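Local coordinates for CYTH domain-containing protein (Pyrococcus horikoshii, PDB 2DC4) that is of uncharacterised function but has a CYTH domain, a family whose known members process triphosphate-containing substrates in a tunnel-like antiparallel barrel, at residues Glu4-Val9 and Asp153-Leu158. Residues are numbered along the deposited sequence; the frame is centred on the assembly and turned at random.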
ATOM      1  N   GLU A   4      24.100   3.105   5.343  1.00 23.71           N
ATOM      2  CA  GLU A   4      24.393   1.846   5.999  1.00 25.52           C
ATOM      3  C   GLU A   4      25.471   1.029   5.306  1.00 23.43           C
ATOM      4  O   GLU A   4      25.646   1.108   4.093  1.00 26.14           O
ATOM      5  CB  GLU A   4      23.117   1.014   6.095  1.00 29.53           C
ATOM      6  CG  GLU A   4      22.374   0.873   4.780  1.00 35.51           C
ATOM      7  CD  GLU A   4      21.195  -0.074   4.876  1.00 39.47           C
ATOM      8  OE1 GLU A   4      20.410   0.052   5.839  1.00 43.49           O
ATOM      9  OE2 GLU A   4      21.048  -0.937   3.986  1.00 42.02           O
ATOM     10  N   VAL A   5      26.201   0.255   6.101  1.00 21.06           N
ATOM     11  CA  VAL A   5      27.242  -0.616   5.582  1.00 19.39           C
ATOM     12  C   VAL A   5      26.912  -2.021   6.071  1.00 18.75           C
ATOM     13  O   VAL A   5      26.568  -2.219   7.237  1.00 17.32           O
ATOM     14  CB  VAL A   5      28.633  -0.210   6.094  1.00 19.85           C
ATOM     15  CG1 VAL A   5      29.695  -1.111   5.483  1.00 19.62           C
ATOM     16  CG2 VAL A   5      28.903   1.245   5.731  1.00 20.18           C
ATOM     17  N   LYS A   6      27.014  -2.987   5.167  1.00 16.92           N
ATOM     18  CA  LYS A   6      26.709  -4.379   5.473  1.00 18.46           C
ATOM     19  C   LYS A   6      27.999  -5.177   5.608  1.00 18.27           C
ATOM     20  O   LYS A   6      28.938  -4.975   4.838  1.00 18.75           O
ATOM     21  CB  LYS A   6      25.856  -4.976   4.349  1.00 18.92           C
ATOM     22  CG  LYS A   6      25.386  -6.407   4.599  1.00 21.99           C
ATOM     23  CD  LYS A   6      24.653  -6.974   3.383  1.00 23.44           C
ATOM     24  CE  LYS A   6      23.433  -6.143   3.024  1.00 28.64           C
ATOM     25  NZ  LYS A   6      22.732  -6.696   1.829  1.00 33.05           N
ATOM     26  N   PHE A   7      28.033  -6.082   6.580  1.00 16.81           N
ATOM     27  CA  PHE A   7      29.206  -6.922   6.818  1.00 18.31           C
ATOM     28  C   PHE A   7      28.841  -8.399   6.897  1.00 19.14           C
ATOM     29  O   PHE A   7      27.805  -8.766   7.456  1.00 17.15           O
ATOM     30  CB  PHE A   7      29.900  -6.539   8.133  1.00 16.32           C
ATOM     31  CG  PHE A   7      30.348  -5.107   8.197  1.00 18.82           C
ATOM     32  CD1 PHE A   7      29.454  -4.097   8.540  1.00 18.42           C
ATOM     33  CD2 PHE A   7      31.669  -4.769   7.925  1.00 17.48           C
ATOM     34  CE1 PHE A   7      29.869  -2.769   8.615  1.00 19.28           C
ATOM     35  CE2 PHE A   7      32.096  -3.443   7.999  1.00 17.56           C
ATOM     36  CZ  PHE A   7      31.194  -2.441   8.345  1.00 18.80           C
ATOM     37  N   ARG A   8      29.700  -9.250   6.343  1.00 19.75           N
ATOM     38  CA  ARG A   8      29.475 -10.690   6.412  1.00 22.94           C
ATOM     39  C   ARG A   8      30.090 -11.024   7.767  1.00 22.01           C
ATOM     40  O   ARG A   8      31.242 -10.674   8.034  1.00 25.44           O
ATOM     41  CB  ARG A   8      30.218 -11.398   5.275  1.00 24.93           C
ATOM     42  CG  ARG A   8      29.497 -12.602   4.704  1.00 29.41           C
ATOM     43  CD  ARG A   8      29.955 -12.868   3.273  1.00 31.34           C
ATOM     44  NE  ARG A   8      28.936 -13.583   2.514  1.00 33.77           N
ATOM     45  CZ  ARG A   8      28.671 -13.359   1.233  1.00 34.05           C
ATOM     46  NH1 ARG A   8      29.350 -12.442   0.567  1.00 39.16           N
ATOM     47  NH2 ARG A   8      27.714 -14.034   0.621  1.00 36.97           N
ATOM     48  N   VAL A   9      29.333 -11.687   8.632  1.00 19.83           N
ATOM     49  CA  VAL A   9      29.833 -11.966   9.970  1.00 19.65           C
ATOM     50  C   VAL A   9      29.505 -13.340  10.526  1.00 21.99           C
ATOM     51  O   VAL A   9      28.733 -14.097   9.940  1.00 23.81           O
ATOM     52  CB  VAL A   9      29.238 -10.974  10.983  1.00 20.74           C
ATOM     53  CG1 VAL A   9      29.526  -9.548  10.568  1.00 19.47           C
ATOM     54  CG2 VAL A   9      27.732 -11.215  11.093  1.00 20.32           C
ATOM     55  N   ASP A 153      35.574  -7.196   5.290  1.00 20.36           N
ATOM     56  CA  ASP A 153      34.364  -7.846   5.791  1.00 19.91           C
ATOM     57  C   ASP A 153      33.099  -7.307   5.142  1.00 18.73           C
ATOM     58  O   ASP A 153      32.019  -7.883   5.300  1.00 19.90           O
ATOM     59  CB  ASP A 153      34.245  -7.644   7.304  1.00 20.58           C
ATOM     60  CG  ASP A 153      35.385  -8.282   8.073  1.00 21.74           C
ATOM     61  OD1 ASP A 153      35.919  -7.631   8.993  1.00 21.87           O
ATOM     62  OD2 ASP A 153      35.736  -9.441   7.763  1.00 24.45           O
ATOM     63  N   VAL A 154      33.229  -6.203   4.423  1.00 17.82           N
ATOM     64  CA  VAL A 154      32.070  -5.581   3.791  1.00 18.68           C
ATOM     65  C   VAL A 154      31.463  -6.406   2.663  1.00 21.06           C
ATOM     66  O   VAL A 154      32.177  -7.053   1.891  1.00 21.55           O
ATOM     67  CB  VAL A 154      32.431  -4.178   3.250  1.00 18.82           C
ATOM     68  CG1 VAL A 154      31.253  -3.587   2.480  1.00 19.79           C
ATOM     69  CG2 VAL A 154      32.813  -3.261   4.402  1.00 18.51           C
ATOM     70  N   GLU A 155      30.132  -6.392   2.593  1.00 21.51           N
ATOM     71  CA  GLU A 155      29.393  -7.085   1.543  1.00 23.35           C
ATOM     72  C   GLU A 155      28.544  -6.028   0.841  1.00 24.58           C
ATOM     73  O   GLU A 155      27.565  -5.531   1.398  1.00 24.45           O
ATOM     74  CB  GLU A 155      28.489  -8.174   2.128  1.00 25.25           C
ATOM     75  CG  GLU A 155      27.630  -8.864   1.072  1.00 27.92           C
ATOM     76  CD  GLU A 155      28.434  -9.269  -0.156  1.00 30.24           C
ATOM     77  OE1 GLU A 155      29.341 -10.114  -0.026  1.00 34.15           O
ATOM     78  OE2 GLU A 155      28.171  -8.738  -1.252  1.00 30.64           O
ATOM     79  N   PRO A 156      28.915  -5.665  -0.395  1.00 24.81           N
ATOM     80  CA  PRO A 156      28.186  -4.654  -1.168  1.00 26.08           C
ATOM     81  C   PRO A 156      26.833  -5.111  -1.713  1.00 25.59           C
ATOM     82  O   PRO A 156      25.897  -4.318  -1.814  1.00 26.85           O
ATOM     83  CB  PRO A 156      29.155  -4.314  -2.305  1.00 27.69           C
ATOM     84  CG  PRO A 156      30.489  -4.851  -1.844  1.00 29.34           C
ATOM     85  CD  PRO A 156      30.115  -6.102  -1.120  1.00 27.77           C
ATOM     86  N   LYS A 157      26.731  -6.387  -2.063  1.00 24.48           N
ATOM     87  CA  LYS A 157      25.499  -6.912  -2.636  1.00 23.81           C
ATOM     88  C   LYS A 157      24.260  -6.785  -1.758  1.00 22.22           C
ATOM     89  O   LYS A 157      24.331  -6.873  -0.533  1.00 21.30           O
ATOM     90  CB  LYS A 157      25.686  -8.379  -3.026  1.00 24.52           C
ATOM     91  CG  LYS A 157      26.663  -8.605  -4.172  1.00 27.81           C
ATOM     92  CD  LYS A 157      26.724 -10.083  -4.545  1.00 29.07           C
ATOM     93  CE  LYS A 157      27.561 -10.308  -5.793  1.00 30.99           C
ATOM     94  NZ  LYS A 157      27.560 -11.742  -6.207  1.00 33.10           N
ATOM     95  N   LEU A 158      23.121  -6.575  -2.409  1.00 21.33           N
ATOM     96  CA  LEU A 158      21.844  -6.460  -1.715  1.00 21.19           C
ATOM     97  C   LEU A 158      21.378  -7.869  -1.366  1.00 20.61           C
ATOM     98  O   LEU A 158      21.788  -8.835  -2.000  1.00 20.90           O
ATOM     99  CB  LEU A 158      20.817  -5.794  -2.630  1.00 22.59           C
ATOM    100  CG  LEU A 158      21.241  -4.453  -3.229  1.00 23.61           C
ATOM    101  CD1 LEU A 158      20.204  -3.995  -4.248  1.00 29.11           C
ATOM    102  CD2 LEU A 158      21.403  -3.428  -2.116  1.00 27.80           C
TER
HETATM  103  O   HOH W   1      27.626  -2.728   2.345  1.00 21.52           O
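An extended first torsion in Lys6 (chi1 -176°) and a bend at chi3 (-60°) take its chain past Glu155 O to Lys157; Glu155 starts with CG opposite its backbone N and bends at chi2, which lays its carboxylate beside the Arg8 side chain. Strand 2-8 of the closed antiparallel CYTH barrel bonds through Val5 and Phe7 to strand 121-128; on its opposite side, where Glu4 pairs with Glu68, Lys6 O and Arg8 N face the loop 153-158. The evidence for a local antiparallel bridge is a non-hydrogen-bonded pair, Phe7 and Val154, with CA atoms 4.4 Å apart, flanked by hydrogen bonds from Glu155 N to Lys6 O (2.9 Å, 169° at the hydrogen) and Arg8 N to Asp153 O (2.9 Å). Water 1 extends it, accepting from Lys6 N and donating to Glu155 O. Val154 CG2 lies 3.7 Å from Phe7 CE2 and also touches Val5 CG1, while Asp153 CB meets the Phe7 ring at its edge; Trp141 of helix 133-146 packs edge-to-face on that ring. Arg8 NH1 forms a salt bridge with Glu155 OE1, modelled too short for its exact length to be trusted. Lys6 NZ hydrogen-bonds Lys157 O at 2.9 Å, in the carbonyl plane on a lone pair, and makes a cation-pi contact with Tyr159. A leucine here lacks the ammonium, and would probably leave Lys157 O without this donor and the Tyr159 ring without its cation. Glu155 OE2, through its anti lone pair, accepts a hydrogen bond from Lys157 N at 2.9 Å.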